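Local coordinates for protein phosphoacetylglucosamine mutase (Aspergillus lentulus, PDB 5O9X) that probably interconverts the 6-phosphate and 1-phosphate of N-acetylglucosamine by phosphoryl transfer, a step on the route to UDP-N-acetylglucosamine, at residues Lys364-Ala369 with Tyr378-Gly383; Asp419-Ala424 with Met432-Ala437. The protein carries 1 engineered substitution. One frame throughout, in Å; residues are numbered along the deposited sequence.

Contact 1 of 2, residues Lys364-Ala369 with Tyr378-Gly383; sequences KHLHHA and YFEANG. With G16 (1,6-di-O-phosphono-alpha-D-glucopyranose), chain B.
Y378 lies along helix 363-370 against L366 and H367. Its CB faces the L366 side chain, and one ring edge presses closer still, with Y378 CD1 3.5 Å from L366 CB. Farther along, CE1 and CZ lie beneath H367 CA, which sits 4.0 Å from the centroid of the Y378 ring and makes a CH-pi contact over its face. At the tip, Y378 OH comes up at the edge of the H367 imidazole, a tight 2.9 Å from H367 CD2. The two rings are oblique, their planes at 59°. The torsion behind this is a chi1 of 58°, which sets CG of Y378 between its backbone N and carbonyl carbon and lays the ring along the helix.

L366 CD2 lies 3.6 Å from F379 O, at the end of the strand, and both CD1 and CD2 of L366 touch E380 CG. Beyond that CG the glutamate is extended and takes its carboxylate to the sugar of the bound glucose 1,6-bisphosphate: O3 donates to E380 OE1 at 2.5 Å and O4 to E380 OE2 at 2.8 Å. OE2 also accepts from G362 N, so the carboxylate is held at both oxygens. N382 ND2 adds a weak bond to O4 of the ligand. A type I turn from E380 to G383, closed by G383 N to E380 O, brings the side chains of E380 and N382 to the same hydroxyl, O4. This is the sugar-binding loop of domain III in the phosphohexomutase family, set at the end of a beta strand and backed by a helix.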
loop_
_atom_site.group_PDB
_atom_site.type_symbol
_atom_site.label_atom_id
_atom_site.label_comp_id
_atom_site.label_asym_id
_atom_site.label_seq_id
_atom_site.Cartn_x
_atom_site.Cartn_y
_atom_site.Cartn_z
ATOM N N LYS A 364 -7.614 1.553 0.682
ATOM C CA LYS A 364 -8.851 2.098 0.168
ATOM C C LYS A 364 -9.600 2.876 1.257
ATOM O O LYS A 364 -10.038 4.011 1.058
ATOM C CB LYS A 364 -9.688 0.947 -0.481
ATOM C CG LYS A 364 -10.144 -0.201 0.484
ATOM C CD LYS A 364 -10.322 -1.566 -0.225
ATOM C CE LYS A 364 -11.213 -2.593 0.507
ATOM N NZ LYS A 364 -11.290 -3.971 -0.165
ATOM N N HIS A 365 -9.724 2.279 2.445
ATOM C CA HIS A 365 -10.366 2.937 3.587
ATOM C C HIS A 365 -9.614 4.159 4.108
ATOM O O HIS A 365 -10.250 5.166 4.549
ATOM C CB HIS A 365 -10.529 1.913 4.725
ATOM C CG HIS A 365 -11.333 0.720 4.288
ATOM N ND1 HIS A 365 -12.653 0.817 3.900
ATOM C CD2 HIS A 365 -11.008 -0.586 4.192
ATOM C CE1 HIS A 365 -13.105 -0.384 3.582
ATOM N NE2 HIS A 365 -12.122 -1.258 3.742
ATOM N N LEU A 366 -8.275 4.067 4.169
ATOM C CA LEU A 366 -7.538 5.234 4.679
ATOM C C LEU A 366 -7.659 6.414 3.723
ATOM O O LEU A 366 -7.768 7.544 4.195
ATOM C CB LEU A 366 -6.004 4.970 4.906
ATOM C CG LEU A 366 -5.714 4.091 6.157
ATOM C CD1 LEU A 366 -5.843 2.563 5.897
ATOM C CD2 LEU A 366 -4.236 4.339 6.570
ATOM N N HIS A 367 -7.547 6.128 2.426
ATOM C CA HIS A 367 -7.589 7.134 1.356
ATOM C C HIS A 367 -8.931 7.832 1.438
ATOM O O HIS A 367 -8.981 9.076 1.475
ATOM C CB HIS A 367 -7.462 6.489 -0.030
ATOM C CG HIS A 367 -7.614 7.465 -1.163
ATOM N ND1 HIS A 367 -8.685 7.440 -2.037
ATOM C CD2 HIS A 367 -6.843 8.522 -1.538
ATOM C CE1 HIS A 367 -8.564 8.439 -2.898
ATOM N NE2 HIS A 367 -7.468 9.119 -2.602
ATOM N N HIS A 368 -9.992 7.030 1.517
ATOM C CA HIS A 368 -11.386 7.575 1.751
ATOM C C HIS A 368 -11.485 8.588 2.859
ATOM O O HIS A 368 -12.062 9.657 2.646
ATOM C CB HIS A 368 -12.439 6.467 1.977
ATOM C CG HIS A 368 -13.870 6.963 2.037
ATOM N ND1 HIS A 368 -14.520 7.277 3.224
ATOM C CD2 HIS A 368 -14.795 7.139 1.052
ATOM C CE1 HIS A 368 -15.764 7.658 2.966
ATOM N NE2 HIS A 368 -15.959 7.576 1.658
ATOM N N ALA A 369 -10.948 8.285 4.053
ATOM C CA ALA A 369 -11.058 9.186 5.219
ATOM C C ALA A 369 -10.182 10.419 5.076
ATOM O O ALA A 369 -10.501 11.499 5.645
ATOM C CB ALA A 369 -10.686 8.447 6.529
ATOM N N TYR A 378 -1.861 9.762 5.387
ATOM C CA TYR A 378 -2.312 8.436 5.835
ATOM C C TYR A 378 -1.305 7.303 5.624
ATOM O O TYR A 378 -0.851 7.086 4.519
ATOM C CB TYR A 378 -3.665 8.086 5.225
ATOM C CG TYR A 378 -3.752 8.063 3.714
ATOM C CD1 TYR A 378 -3.718 6.838 2.969
ATOM C CD2 TYR A 378 -3.915 9.254 3.034
ATOM C CE1 TYR A 378 -3.832 6.881 1.556
ATOM C CE2 TYR A 378 -4.005 9.299 1.651
ATOM C CZ TYR A 378 -4.018 8.136 0.944
ATOM O OH TYR A 378 -4.149 8.341 -0.401
ATOM N N PHE A 379 -0.919 6.654 6.713
ATOM C CA PHE A 379 -0.023 5.471 6.681
ATOM C C PHE A 379 -0.614 4.325 7.503
ATOM O O PHE A 379 -1.225 4.621 8.525
ATOM C CB PHE A 379 1.403 5.845 7.162
ATOM C CG PHE A 379 2.229 6.539 6.107
ATOM C CD1 PHE A 379 3.181 5.844 5.399
ATOM C CD2 PHE A 379 2.010 7.914 5.818
ATOM C CE1 PHE A 379 3.940 6.459 4.395
ATOM C CE2 PHE A 379 2.741 8.559 4.805
ATOM C CZ PHE A 379 3.727 7.801 4.123
ATOM N N GLU A 380 -0.366 3.061 7.127
ATOM C CA GLU A 380 -0.574 1.960 8.007
ATOM C C GLU A 380 0.755 1.704 8.644
ATOM O O GLU A 380 1.792 2.050 8.024
ATOM C CB GLU A 380 -1.054 0.727 7.196
ATOM C CG GLU A 380 -2.454 1.022 6.632
ATOM C CD GLU A 380 -2.989 -0.159 5.844
ATOM O OE1 GLU A 380 -2.578 -0.348 4.679
ATOM O OE2 GLU A 380 -3.802 -0.889 6.389
ATOM N N ALA A 381 0.756 1.142 9.865
ATOM C CA ALA A 381 2.002 0.842 10.576
ATOM C C ALA A 381 2.955 0.009 9.724
ATOM O O ALA A 381 4.173 0.106 9.895
ATOM C CB ALA A 381 1.655 0.121 11.954
ATOM N N ASN A 382 2.402 -0.873 8.864
ATOM C CA ASN A 382 3.217 -1.790 8.059
ATOM C C ASN A 382 3.998 -1.036 6.963
ATOM O O ASN A 382 4.772 -1.659 6.218
ATOM C CB ASN A 382 2.310 -2.892 7.388
ATOM C CG ASN A 382 1.274 -2.325 6.412
ATOM O OD1 ASN A 382 1.490 -1.297 5.805
ATOM N ND2 ASN A 382 0.150 -3.025 6.242
ATOM N N GLY A 383 3.729 0.280 6.800
ATOM C CA GLY A 383 4.530 1.111 5.840
ATOM C C GLY A 383 3.865 1.422 4.502
ATOM O O GLY A 383 4.451 2.079 3.651
HETATM C C1 G16 B . -2.426 -5.321 1.853
HETATM C C2 G16 B . -3.214 -4.015 1.894
HETATM C C3 G16 B . -2.883 -3.230 3.203
HETATM C C4 G16 B . -3.109 -4.025 4.477
HETATM C C5 G16 B . -2.293 -5.308 4.379
HETATM C C6 G16 B . -2.622 -6.348 5.425
HETATM O O1 G16 B . -1.028 -5.017 1.822
HETATM O O2 G16 B . -3.013 -3.167 0.721
HETATM O O3 G16 B . -3.582 -2.052 3.148
HETATM O O4 G16 B . -2.684 -3.338 5.734
HETATM O O5 G16 B . -2.619 -6.058 3.185
HETATM O O6 G16 B . -4.071 -6.691 5.261
HETATM P P G16 B . -4.696 -7.872 6.181
HETATM O O1P G16 B . -4.344 -7.586 7.659
HETATM O O2P G16 B . -4.022 -9.201 5.765
HETATM O O3P G16 B . -6.203 -7.979 5.865
HETATM P "P'" G16 B . -0.041 -5.489 0.603
HETATM O O1X G16 B . -0.858 -5.431 -0.716
HETATM O O2X G16 B . 0.291 -6.997 0.847
HETATM O O3X G16 B . 1.229 -4.717 0.706
#

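Contact 2 of 2, residues Asp419-Ala424 with Met432-Ala437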
loop_
_atom_site.group_PDB
_atom_site.type_symbol
_atom_site.label_atom_id
_atom_site.label_comp_id
_atom_site.label_asym_id
_atom_site.label_seq_id
_atom_site.Cartn_x
_atom_site.Cartn_y
_atom_site.Cartn_z
ATOM N N ASP A 419 4.458 17.449 -5.914
ATOM C CA ASP A 419 4.811 16.648 -7.128
ATOM C C ASP A 419 5.595 15.374 -6.831
ATOM O O ASP A 419 5.677 14.455 -7.662
ATOM C CB ASP A 419 5.632 17.476 -8.117
ATOM C CG ASP A 419 4.788 18.504 -8.801
ATOM O OD1 ASP A 419 3.617 18.205 -9.175
ATOM O OD2 ASP A 419 5.280 19.618 -8.871
ATOM N N LEU A 420 6.233 15.350 -5.670
ATOM C CA LEU A 420 7.026 14.186 -5.271
ATOM C C LEU A 420 6.049 13.075 -4.765
ATOM O O LEU A 420 6.251 11.895 -5.077
ATOM C CB LEU A 420 8.047 14.547 -4.199
ATOM C CG LEU A 420 8.940 13.408 -3.624
ATOM C CD1 LEU A 420 9.989 12.954 -4.662
ATOM C CD2 LEU A 420 9.715 13.767 -2.354
ATOM N N ILE A 421 5.007 13.486 -4.030
ATOM C CA ILE A 421 4.209 12.517 -3.270
ATOM C C ILE A 421 3.209 11.858 -4.156
ATOM O O ILE A 421 2.358 12.544 -4.729
ATOM C CB ILE A 421 3.733 13.039 -1.872
ATOM C CG1 ILE A 421 4.942 13.017 -0.992
ATOM C CG2 ILE A 421 2.758 12.097 -1.189
ATOM C CD1 ILE A 421 5.743 11.707 -1.194
ATOM N N ASN A 422 3.349 10.522 -4.285
ATOM C CA ASN A 422 2.510 9.771 -5.169
ATOM C C ASN A 422 1.086 9.834 -4.616
ATOM O O ASN A 422 0.774 9.349 -3.531
ATOM C CB ASN A 422 3.038 8.347 -5.360
ATOM C CG ASN A 422 2.465 7.652 -6.606
ATOM O OD1 ASN A 422 1.242 7.750 -6.881
ATOM N ND2 ASN A 422 3.352 6.921 -7.368
ATOM N N GLN A 423 0.238 10.501 -5.367
ATOM C CA GLN A 423 -1.105 10.770 -4.939
ATOM C C GLN A 423 -1.970 9.494 -5.117
ATOM O O GLN A 423 -1.713 8.692 -6.046
ATOM C CB GLN A 423 -1.597 11.982 -5.742
ATOM C CG GLN A 423 -0.675 13.201 -5.594
ATOM C CD GLN A 423 -0.658 13.720 -4.146
ATOM O OE1 GLN A 423 -1.688 14.203 -3.627
ATOM N NE2 GLN A 423 0.499 13.601 -3.481
ATOM N N ALA A 424 -2.929 9.316 -4.178
ATOM C CA ALA A 424 -3.915 8.172 -4.021
ATOM C C ALA A 424 -3.455 6.900 -3.247
ATOM O O ALA A 424 -3.572 6.808 -1.998
ATOM C CB ALA A 424 -4.648 7.821 -5.328
ATOM N N MET A 432 10.127 6.923 0.490
ATOM C CA MET A 432 11.539 6.933 0.891
ATOM C C MET A 432 12.222 8.290 0.536
ATOM O O MET A 432 12.904 8.879 1.386
ATOM C CB MET A 432 12.213 5.843 0.142
ATOM C CG MET A 432 13.558 5.396 0.598
ATOM S SD MET A 432 14.598 5.133 -0.881
ATOM C CE MET A 432 15.018 6.937 -0.822
ATOM N N LEU A 433 12.025 8.807 -0.705
ATOM C CA LEU A 433 12.681 10.098 -1.020
ATOM C C LEU A 433 12.088 11.218 -0.116
ATOM O O LEU A 433 12.775 12.170 0.273
ATOM C CB LEU A 433 12.419 10.471 -2.517
ATOM C CG LEU A 433 13.094 9.502 -3.550
ATOM C CD1 LEU A 433 12.628 9.855 -4.981
ATOM C CD2 LEU A 433 14.636 9.550 -3.429
ATOM N N LEU A 434 10.776 11.149 0.128
ATOM C CA LEU A 434 10.139 12.080 1.066
ATOM C C LEU A 434 10.817 12.095 2.437
ATOM O O LEU A 434 11.220 13.178 2.938
ATOM C CB LEU A 434 8.664 11.751 1.225
ATOM C CG LEU A 434 7.842 12.508 2.312
ATOM C CD1 LEU A 434 7.709 13.962 1.963
ATOM C CD2 LEU A 434 6.486 11.871 2.523
ATOM N N VAL A 435 10.991 10.934 3.013
ATOM C CA VAL A 435 11.658 10.829 4.324
ATOM C C VAL A 435 13.101 11.377 4.267
ATOM O O VAL A 435 13.524 12.197 5.124
ATOM C CB VAL A 435 11.708 9.369 4.795
ATOM C CG1 VAL A 435 12.633 9.228 5.989
ATOM C CG2 VAL A 435 10.282 8.903 5.180
ATOM N N GLU A 436 13.799 11.005 3.217
ATOM C CA GLU A 436 15.173 11.540 3.029
ATOM C C GLU A 436 15.215 13.087 2.973
ATOM O O GLU A 436 16.098 13.702 3.618
ATOM C CB GLU A 436 15.853 10.929 1.784
ATOM C CG GLU A 436 16.211 9.394 1.984
ATOM C CD GLU A 436 17.097 9.145 3.217
ATOM O OE1 GLU A 436 18.131 9.857 3.391
ATOM O OE2 GLU A 436 16.761 8.262 4.047
ATOM N N ALA A 437 14.290 13.677 2.182
ATOM C CA ALA A 437 14.176 15.109 2.068
ATOM C C ALA A 437 13.820 15.721 3.421
ATOM O O ALA A 437 14.407 16.750 3.816
ATOM C CB ALA A 437 13.095 15.482 1.023
#
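L420 reaches across with both methyls to the second turn of helix 428-442, splaying over L433 and L434 at the join of a helix-loop-helix unit in domain III. Its CG is anti to the backbone N (chi1 178°), which swings the fork out from the last turn of helix 405-420. One prong, L420 CD1, lies 4.1 Å from L433 CD1 and is as near to L433 CB, the two side chains crossing at about a right angle. The other goes for backbone instead: L420 CD2 is 3.8 Å from L434 N, and L434 CA is equally close.

I421 is the first residue to leave helical backbone angles, and it carries the contact on into the loop. Its CB points along the interface, but its longer branch bends across, so that I421 CD1 packs 3.8 Å from L434 CB and also meets CD2 of the same leucine. I421 CG1 backs this up against L434 CD2. The side chains that meet are all apolar and buried, and no hydrogen bond spans the contact.

Two other elements pack against it. I421 and L434 both rest on I387 of strand 385-389, while helix 188-202 supplies A198 against L420 and F199 against L433. A salt bridge from D419 to R201 ties the helix end to that same neighbour. The polar backbone at the bend is met by S430, whose hydroxyl bonds L420 O. Past the bend the Q423 side chain curls back: NE2 points almost straight at I421 O, with an N-H...O angle of 172°, though the modelled 2.5 Å between Q423 NE2 and I421 O is short enough to leave its exact length doubtful.

In the fold
Coming from the N terminus, the chain reaches strand 332-337, helix 342-350 and strand 356-359, and contact 1 then closes the short return from helix 363-370 to strand 375-379. Strand 356-359, that helix and strand 375-379 make a beta-alpha-beta crossover over the intervening strand 332-337. After strand 385-389 and helix 391-399, contact 2 joins the end of helix 405-420 to helix 428-442 beside strand 385-389, the edge strand next to 375-379. The contacts follow in series, neither nested nor crossed, with centres about 15 Å apart. They still meet: Y378 OH approaches A424 O, probably as a hydrogen bond, although the modelled separation is too short to trust.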